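Local coordinates for protein ATP-dependent protease subunit HslV (Trypanosoma brucei brucei, PDB 4HNZ) that forms the threonine-protease core of the mitochondrial HslVU complex, hydrolysing proteins that HslU has unfolded and thereby helping to regulate mitochondrial DNA replication, at residues A[5-10]-A[101-106]; A[69-74]-A[97-102]; A[116-121]-A[133-138]. One frame throughout, in Å; residues are numbered along the deposited sequence.

Contact 1 of 3, residues A[5-10]-A[101-106]; sequences SVRKGD and EETLEI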
loop_
_atom_site.group_PDB
_atom_site.type_symbol
_atom_site.label_atom_id
_atom_site.label_comp_id
_atom_site.label_asym_id
_atom_site.label_seq_id
_atom_site.Cartn_x
_atom_site.Cartn_y
_atom_site.Cartn_z
ATOM N N SER A 5 27.866 -4.305 -25.920
ATOM C CA SER A 5 28.549 -3.931 -27.164
ATOM C C SER A 5 29.858 -3.233 -26.815
ATOM O O SER A 5 29.883 -2.334 -25.990
ATOM C CB SER A 5 27.678 -2.967 -27.976
ATOM O OG SER A 5 28.352 -2.536 -29.155
ATOM N N VAL A 6 30.943 -3.627 -27.471
ATOM C CA VAL A 6 32.228 -2.971 -27.336
ATOM C C VAL A 6 32.815 -2.630 -28.718
ATOM O O VAL A 6 32.893 -3.494 -29.575
ATOM C CB VAL A 6 33.239 -3.916 -26.671
ATOM C CG1 VAL A 6 34.564 -3.235 -26.484
ATOM C CG2 VAL A 6 32.688 -4.422 -25.334
ATOM N N ARG A 7 33.164 -1.375 -28.914
ATOM C CA ARG A 7 33.819 -0.926 -30.097
ATOM C C ARG A 7 35.246 -0.593 -29.690
ATOM O O ARG A 7 35.459 0.241 -28.826
ATOM C CB ARG A 7 33.111 0.326 -30.670
ATOM C CG ARG A 7 33.787 0.942 -31.888
ATOM C CD ARG A 7 32.986 2.122 -32.494
ATOM N NE ARG A 7 31.821 1.641 -33.241
ATOM C CZ ARG A 7 30.569 1.588 -32.775
ATOM N NH1 ARG A 7 30.278 2.033 -31.551
ATOM N NH2 ARG A 7 29.578 1.070 -33.529
ATOM N N LYS A 8 36.204 -1.221 -30.341
ATOM C CA LYS A 8 37.597 -0.841 -30.199
ATOM C C LYS A 8 38.336 -0.995 -31.542
ATOM O O LYS A 8 38.315 -2.065 -32.152
ATOM C CB LYS A 8 38.308 -1.678 -29.133
ATOM C CG LYS A 8 39.776 -1.297 -28.911
ATOM C CD LYS A 8 40.406 -2.181 -27.851
ATOM C CE LYS A 8 41.792 -1.732 -27.416
ATOM N NZ LYS A 8 42.178 -2.344 -26.084
ATOM N N GLY A 9 39.026 0.081 -31.960
ATOM C CA GLY A 9 39.633 0.140 -33.282
ATOM C C GLY A 9 38.525 0.046 -34.314
ATOM O O GLY A 9 37.461 0.680 -34.189
ATOM N N ASP A 10 38.743 -0.781 -35.326
ATOM C CA ASP A 10 37.769 -0.900 -36.420
ATOM C C ASP A 10 36.792 -2.070 -36.247
ATOM O O ASP A 10 36.134 -2.456 -37.227
ATOM C CB ASP A 10 38.494 -0.995 -37.767
ATOM C CG ASP A 10 39.202 0.290 -38.121
ATOM O OD1 ASP A 10 38.607 1.371 -37.886
ATOM O OD2 ASP A 10 40.357 0.214 -38.592
ATOM N N GLU A 101 29.689 2.076 -37.752
ATOM C CA GLU A 101 29.907 3.459 -37.313
ATOM C C GLU A 101 29.341 3.781 -35.925
ATOM O O GLU A 101 30.023 4.411 -35.126
ATOM C CB GLU A 101 29.309 4.459 -38.329
ATOM C CG GLU A 101 30.159 4.694 -39.572
ATOM C CD GLU A 101 30.475 3.407 -40.308
ATOM O OE1 GLU A 101 29.528 2.595 -40.491
ATOM O OE2 GLU A 101 31.677 3.184 -40.645
ATOM N N GLU A 102 28.102 3.365 -35.657
ATOM C CA GLU A 102 27.309 3.896 -34.558
ATOM C C GLU A 102 26.756 2.782 -33.692
ATOM O O GLU A 102 26.361 1.726 -34.173
ATOM C CB GLU A 102 26.113 4.746 -35.083
ATOM C CG GLU A 102 26.443 5.941 -35.995
ATOM C CD GLU A 102 25.244 6.435 -36.843
ATOM O OE1 GLU A 102 25.005 5.918 -37.970
ATOM O OE2 GLU A 102 24.536 7.382 -36.412
ATOM N N THR A 103 26.683 3.052 -32.393
ATOM C CA THR A 103 25.928 2.245 -31.460
ATOM C C THR A 103 24.971 3.119 -30.648
ATOM O O THR A 103 25.375 4.126 -30.053
ATOM C CB THR A 103 26.875 1.519 -30.456
ATOM O OG1 THR A 103 27.893 0.795 -31.165
ATOM C CG2 THR A 103 26.116 0.568 -29.627
ATOM N N LEU A 104 23.734 2.671 -30.535
ATOM C CA LEU A 104 22.740 3.323 -29.706
ATOM C C LEU A 104 22.016 2.349 -28.815
ATOM O O LEU A 104 21.627 1.273 -29.220
ATOM C CB LEU A 104 21.654 3.996 -30.552
ATOM C CG LEU A 104 22.259 5.069 -31.392
ATOM C CD1 LEU A 104 22.184 4.650 -32.833
ATOM C CD2 LEU A 104 21.546 6.398 -31.175
ATOM N N GLU A 105 21.701 2.844 -27.648
ATOM C CA GLU A 105 20.871 2.168 -26.742
ATOM C C GLU A 105 19.560 2.966 -26.627
ATOM O O GLU A 105 19.549 4.191 -26.475
ATOM C CB GLU A 105 21.604 2.069 -25.394
ATOM C CG GLU A 105 20.715 1.872 -24.185
ATOM C CD GLU A 105 21.492 1.968 -22.848
ATOM O OE1 GLU A 105 22.764 2.040 -22.884
ATOM O OE2 GLU A 105 20.801 1.949 -21.772
ATOM N N ILE A 106 18.457 2.230 -26.675
ATOM C CA ILE A 106 17.132 2.798 -26.540
ATOM C C ILE A 106 16.337 2.034 -25.492
ATOM O O ILE A 106 16.245 0.845 -25.560
ATOM C CB ILE A 106 16.378 2.697 -27.857
ATOM C CG1 ILE A 106 17.244 3.192 -28.967
ATOM C CG2 ILE A 106 15.115 3.524 -27.771
ATOM C CD1 ILE A 106 16.807 2.685 -30.333
HETATM O O HOH W 1 29.754 -0.122 -28.902
#

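Contact 2 of 3, residues A[69-74]-A[97-102]; sequences NQLTRA and VCSAEE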
loop_
_atom_site.group_PDB
_atom_site.type_symbol
_atom_site.label_atom_id
_atom_site.label_comp_id
_atom_site.label_asym_id
_atom_site.label_seq_id
_atom_site.Cartn_x
_atom_site.Cartn_y
_atom_site.Cartn_z
ATOM N N ASN A 69 20.541 6.273 -44.069
ATOM C CA ASN A 69 21.877 6.142 -43.460
ATOM C C ASN A 69 21.980 6.673 -42.053
ATOM O O ASN A 69 22.993 6.479 -41.378
ATOM C CB ASN A 69 22.934 6.807 -44.331
ATOM C CG ASN A 69 23.628 5.819 -45.228
ATOM O OD1 ASN A 69 24.822 5.543 -45.066
ATOM N ND2 ASN A 69 22.870 5.235 -46.152
ATOM N N GLN A 70 20.921 7.329 -41.595
ATOM C CA GLN A 70 20.979 8.075 -40.354
ATOM C C GLN A 70 20.418 7.170 -39.268
ATOM O O GLN A 70 19.253 7.265 -38.868
ATOM C CB GLN A 70 20.205 9.387 -40.525
ATOM C CG GLN A 70 20.576 10.132 -41.802
ATOM C CD GLN A 70 19.352 10.524 -42.596
ATOM O OE1 GLN A 70 18.723 11.526 -42.290
ATOM N NE2 GLN A 70 18.973 9.697 -43.594
ATOM N N LEU A 71 21.291 6.318 -38.753
ATOM C CA LEU A 71 20.887 5.395 -37.719
ATOM C C LEU A 71 20.429 6.149 -36.453
ATOM O O LEU A 71 19.450 5.756 -35.807
ATOM C CB LEU A 71 22.026 4.424 -37.393
ATOM C CG LEU A 71 21.710 3.218 -36.505
ATOM C CD1 LEU A 71 20.584 2.397 -37.097
ATOM C CD2 LEU A 71 22.964 2.369 -36.332
ATOM N N THR A 72 21.163 7.186 -36.062
ATOM C CA THR A 72 20.810 7.959 -34.862
ATOM C C THR A 72 19.443 8.604 -34.975
ATOM O O THR A 72 18.679 8.593 -34.002
ATOM C CB THR A 72 21.853 9.042 -34.593
ATOM O OG1 THR A 72 23.115 8.395 -34.407
ATOM C CG2 THR A 72 21.523 9.830 -33.342
ATOM N N ARG A 73 19.128 9.147 -36.144
ATOM C CA ARG A 73 17.835 9.756 -36.316
ATOM C C ARG A 73 16.712 8.709 -36.262
ATOM O O ARG A 73 15.662 8.945 -35.687
ATOM C CB ARG A 73 17.755 10.522 -37.615
ATOM C CG ARG A 73 16.723 11.633 -37.574
ATOM C CD ARG A 73 15.812 11.584 -38.794
ATOM N NE ARG A 73 15.426 12.872 -39.371
ATOM C CZ ARG A 73 16.211 13.598 -40.172
ATOM N NH1 ARG A 73 15.757 14.732 -40.698
ATOM N NH2 ARG A 73 17.467 13.218 -40.406
ATOM N N ALA A 74 16.941 7.544 -36.852
ATOM C CA ALA A 74 15.992 6.456 -36.794
ATOM C C ALA A 74 15.680 6.027 -35.326
ATOM O O ALA A 74 14.550 5.817 -34.951
ATOM C CB ALA A 74 16.499 5.270 -37.610
ATOM N N VAL A 97 21.376 -1.062 -30.721
ATOM C CA VAL A 97 21.507 -1.141 -32.176
ATOM C C VAL A 97 22.941 -0.806 -32.525
ATOM O O VAL A 97 23.390 0.286 -32.196
ATOM C CB VAL A 97 20.669 -0.076 -32.916
ATOM C CG1 VAL A 97 20.363 -0.529 -34.349
ATOM C CG2 VAL A 97 19.404 0.226 -32.198
ATOM N N CYS A 98 23.576 -1.657 -33.331
ATOM C CA CYS A 98 24.905 -1.420 -33.855
ATOM C C CYS A 98 25.043 -1.420 -35.344
ATOM O O CYS A 98 24.501 -2.264 -36.041
ATOM C CB CYS A 98 25.826 -2.559 -33.450
ATOM S SG CYS A 98 26.195 -2.521 -31.737
ATOM N N SER A 99 25.807 -0.444 -35.808
ATOM C CA SER A 99 26.422 -0.501 -37.103
ATOM C C SER A 99 27.920 -0.417 -36.855
ATOM O O SER A 99 28.382 -0.286 -35.716
ATOM C CB SER A 99 25.960 0.644 -37.983
ATOM O OG SER A 99 26.443 1.853 -37.472
ATOM N N ALA A 100 28.681 -0.467 -37.945
ATOM C CA ALA A 100 30.128 -0.312 -37.861
ATOM C C ALA A 100 30.445 1.075 -37.318
ATOM O O ALA A 100 31.304 1.207 -36.449
ATOM C CB ALA A 100 30.777 -0.537 -39.210
ATOM N N GLU A 101 29.689 2.076 -37.752
ATOM C CA GLU A 101 29.907 3.459 -37.313
ATOM C C GLU A 101 29.341 3.781 -35.925
ATOM O O GLU A 101 30.023 4.411 -35.126
ATOM C CB GLU A 101 29.309 4.459 -38.329
ATOM C CG GLU A 101 30.159 4.694 -39.572
ATOM C CD GLU A 101 30.475 3.407 -40.308
ATOM O OE1 GLU A 101 29.528 2.595 -40.491
ATOM O OE2 GLU A 101 31.677 3.184 -40.645
ATOM N N GLU A 102 28.102 3.365 -35.657
ATOM C CA GLU A 102 27.309 3.896 -34.558
ATOM C C GLU A 102 26.756 2.782 -33.692
ATOM O O GLU A 102 26.361 1.726 -34.173
ATOM C CB GLU A 102 26.113 4.746 -35.083
ATOM C CG GLU A 102 26.443 5.941 -35.995
ATOM C CD GLU A 102 25.244 6.435 -36.843
ATOM O OE1 GLU A 102 25.005 5.918 -37.970
ATOM O OE2 GLU A 102 24.536 7.382 -36.412
HETATM O O HOH W 2 23.251 8.953 -38.190
#

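Contact 3 of 3, residues A[116-121]-A[133-138]; sequences EADGIV and AARALI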
loop_
_atom_site.group_PDB
_atom_site.type_symbol
_atom_site.label_atom_id
_atom_site.label_comp_id
_atom_site.label_asym_id
_atom_site.label_seq_id
_atom_site.Cartn_x
_atom_site.Cartn_y
_atom_site.Cartn_z
ATOM N N GLU A 116 30.316 6.631 -24.490
ATOM C CA GLU A 116 31.426 7.576 -24.363
ATOM C C GLU A 116 32.545 7.219 -25.377
ATOM O O GLU A 116 32.410 6.306 -26.166
ATOM C CB GLU A 116 32.007 7.545 -22.922
ATOM C CG GLU A 116 31.001 7.588 -21.767
ATOM C CD GLU A 116 30.135 8.841 -21.736
ATOM O OE1 GLU A 116 30.489 9.886 -22.349
ATOM O OE2 GLU A 116 29.068 8.783 -21.094
ATOM N N ALA A 117 33.677 7.879 -25.275
ATOM C CA ALA A 117 34.775 7.577 -26.143
ATOM C C ALA A 117 35.244 6.109 -26.012
ATOM O O ALA A 117 35.807 5.565 -26.941
ATOM C CB ALA A 117 35.931 8.539 -25.875
ATOM N N ASP A 118 34.994 5.462 -24.876
ATOM C CA ASP A 118 35.395 4.090 -24.741
ATOM C C ASP A 118 34.613 3.081 -25.610
ATOM O O ASP A 118 34.959 1.920 -25.617
ATOM C CB ASP A 118 35.353 3.682 -23.263
ATOM C CG ASP A 118 33.943 3.696 -22.687
ATOM O OD1 ASP A 118 32.932 3.586 -23.456
ATOM O OD2 ASP A 118 33.833 3.852 -21.451
ATOM N N GLY A 119 33.567 3.503 -26.308
ATOM C CA GLY A 119 32.842 2.605 -27.207
ATOM C C GLY A 119 31.962 1.545 -26.566
ATOM O O GLY A 119 31.517 0.614 -27.229
ATOM N N ILE A 120 31.633 1.699 -25.298
ATOM C CA ILE A 120 30.904 0.644 -24.580
ATOM C C ILE A 120 29.468 1.037 -24.238
ATOM O O ILE A 120 29.213 2.091 -23.673
ATOM C CB ILE A 120 31.640 0.284 -23.261
ATOM C CG1 ILE A 120 32.986 -0.298 -23.574
ATOM C CG2 ILE A 120 30.820 -0.693 -22.396
ATOM C CD1 ILE A 120 33.903 -0.293 -22.368
ATOM N N VAL A 121 28.554 0.128 -24.536
ATOM C CA VAL A 121 27.141 0.268 -24.241
ATOM C C VAL A 121 26.602 -1.067 -23.786
ATOM O O VAL A 121 27.022 -2.090 -24.277
ATOM C CB VAL A 121 26.348 0.619 -25.534
ATOM C CG1 VAL A 121 24.855 0.704 -25.268
ATOM C CG2 VAL A 121 26.799 1.960 -26.076
ATOM N N ALA A 133 33.121 -4.072 -16.152
ATOM C CA ALA A 133 34.229 -4.937 -16.472
ATOM C C ALA A 133 34.853 -4.521 -17.804
ATOM O O ALA A 133 36.087 -4.507 -17.915
ATOM C CB ALA A 133 33.783 -6.390 -16.517
ATOM N N ALA A 134 34.051 -4.231 -18.812
ATOM C CA ALA A 134 34.615 -3.859 -20.095
ATOM C C ALA A 134 35.402 -2.575 -19.996
ATOM O O ALA A 134 36.437 -2.413 -20.639
ATOM C CB ALA A 134 33.529 -3.680 -21.141
ATOM N N ARG A 135 34.916 -1.616 -19.213
ATOM C CA ARG A 135 35.685 -0.385 -19.031
ATOM C C ARG A 135 37.036 -0.591 -18.427
ATOM O O ARG A 135 37.922 0.203 -18.613
ATOM C CB ARG A 135 34.885 0.630 -18.203
ATOM C CG ARG A 135 33.837 1.318 -19.057
ATOM C CD ARG A 135 33.118 2.421 -18.312
ATOM N NE ARG A 135 32.234 3.121 -19.216
ATOM C CZ ARG A 135 31.233 3.914 -18.830
ATOM N NH1 ARG A 135 30.947 4.087 -17.547
ATOM N NH2 ARG A 135 30.475 4.514 -19.757
ATOM N N ALA A 136 37.170 -1.633 -17.616
ATOM C CA ALA A 136 38.433 -1.894 -16.938
ATOM C C ALA A 136 39.454 -2.369 -17.930
ATOM O O ALA A 136 40.641 -2.164 -17.733
ATOM C CB ALA A 136 38.257 -2.935 -15.836
ATOM N N LEU A 137 38.969 -3.004 -18.989
ATOM C CA LEU A 137 39.846 -3.588 -19.983
ATOM C C LEU A 137 40.007 -2.768 -21.275
ATOM O O LEU A 137 40.863 -3.086 -22.067
ATOM C CB LEU A 137 39.328 -4.963 -20.380
ATOM C CG LEU A 137 39.306 -6.008 -19.269
ATOM C CD1 LEU A 137 38.483 -7.188 -19.714
ATOM C CD2 LEU A 137 40.683 -6.453 -18.882
ATOM N N ILE A 138 39.176 -1.735 -21.475
ATOM C CA ILE A 138 39.069 -1.128 -22.787
ATOM C C ILE A 138 40.416 -0.608 -23.292
ATOM O O ILE A 138 40.735 -0.689 -24.484
ATOM C CB ILE A 138 37.990 -0.003 -22.804
ATOM C CG1 ILE A 138 37.682 0.468 -24.255
ATOM C CG2 ILE A 138 38.369 1.192 -21.893
ATOM C CD1 ILE A 138 37.108 -0.603 -25.160
HETATM O O HOH W 3 29.053 7.360 -18.909
HETATM O O HOH W 4 30.348 4.395 -22.701
#

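Contact 1 of 3, residues A[5-10]-A[101-106]
Two nitrogens of Arg7 converge end-on upon a single hydroxyl, that of Thr103. NH1 lies 2.7 Å and NH2 2.9 Å from Thr103 OG1, and because both N-H groups must share one acceptor each bond is bent, to 139° and 131°. The oxygen sits slightly out of the guanidinium plane. Extended from the backbone until it bends at chi3 (-75°), the arginine chain turns its flat end across the start of strand 103-107, where Glu101 O lies over one face, offset toward the rim. Outside the two segments, Arg7 NE donates to Ala100 O, so a single long side chain ties strand 3-8 to the turn preceding strand 103-107. These strands belong to the two separate antiparallel sheets of the proteasome-type Ntn-hydrolase fold, and here an arginine side chain and a water bridge the gap between them. The water lies 2.8 Å from Ser5 OG and 3.1 Å from Thr103 OG1. Ser5 is small enough to lie buried between the sheets, and its hydroxyl is also bonded to Val13 O. A looser contact comes from the threonine methyl: Thr103 CG2 is 3.9 Å from Ser5 OG and also packs on Val121 of strand 120-123.

Contact 2 of 3, residues A[69-74]-A[97-102]
Leu71, in the first turn of helix 71-84, presses against Val97 of strand 93-98 and the turn that follows. This is helix-on-sheet packing in the layered αββα sandwich of the proteasome-type fold, in which helices 50-66 and 71-84 lie on the outer face of one sheet. On the tightly packed side the branched end of Leu71 spreads over two neighbours: CD1 meets Val97 CG1 at 4.0 Å, while CD2 rests 3.7 Å from Ser99 OG. With CG anti to the backbone N (chi1 -169°), the leucine sends CD1 to the strand and CD2 to the following turn, and Ile64 and Leu104 help to enclose it. Ser99 suits that turn because its hydroxyl accepts from Glu102 N at 2.9 Å in an ST motif, fixing the backbone from which Glu102 projects.

The outer side is polar and more open. Glu102 stretches beyond CG, with OE1 3.4 Å from Leu71 CB, and brings its carboxylate to the beginning of the helix. There the backbone N of Thr72 makes a weak 3.4 Å bond to Glu102 OE2; an acid is well placed here, where the helix dipole would probably favour its negative charge. A water also donates to this oxygen. The side chains of Thr72 and Glu102 cross at about a right angle, and Thr72 OG1 donates to Glu102 OE2 at 2.7 Å, on its anti side, 24° out of the carboxylate plane.

Contact 3 of 3, residues A[116-121]-A[133-138]
Arg135 NH2, 3.7 Å from Glu116 CG, donates to two waters. One, at the guanidinium edge and 2.9 Å from Arg135 NH2, also takes the N-H of Glu116; the other, 3.3 Å from Arg135 NH2, donates to Glu116 OE2. The arginine belongs to helix 127-137, which packs on the sheet of strand 120-123 in the αββα sandwich, and Glu116 opens the type I beta turn, to Gly119, that leads into that strand. The Glu116 carboxylate also turns to another subunit, bonding Ser31 and Ser30 there. Arg135 reaches across with a chain extended from CG to NE, and NE forms a salt bridge with Asp118 OD2 at 2.8 Å, its hydrogen bond weak and bent to 130°, the two flat groups 41° apart. Asp118 places CG between its backbone N and carbonyl carbon (chi1 65°), folding the carboxylate back: OD1 accepts from Ile120 N to close an Asx turn, which overlaps the beta turn, while OD2 meets the helix.

Apolar packing joins Ile120 to Ala134, Ile138 and the CG of Arg135. Alanine suits position 134 because its short side chain admits the isoleucine tip, Ile120 CD1 lying 3.6 Å from Ala134 CB. Further along, Ile138 lies against the turn, its CD1 3.3 Å from Asp118 O.

Contact 1 lies nearest the chain's centre, between the two sheets, whereas contacts 2 and 3, farther out, each set a helix against a different sheet; all three are partly buried. Contacts 1 and 2 share Glu101 and Glu102 and use the neighbouring strands 103-107 and 93-98; contacts 1 and 3 meet through the paired strands 3-8 and 120-123, with Lys8 NZ bonded to Ile138 O. Contacts 2 and 3 do not touch. Chemistry follows place: a neutral hydroxyl receives the arginine between the sheets, whereas carboxylates serve a helix start in contact 2 and a helical arginine in contact 3, each beside aliphatic packing. Contact 3 borders two neighbouring subunits, contact 1 one, and contact 2 none.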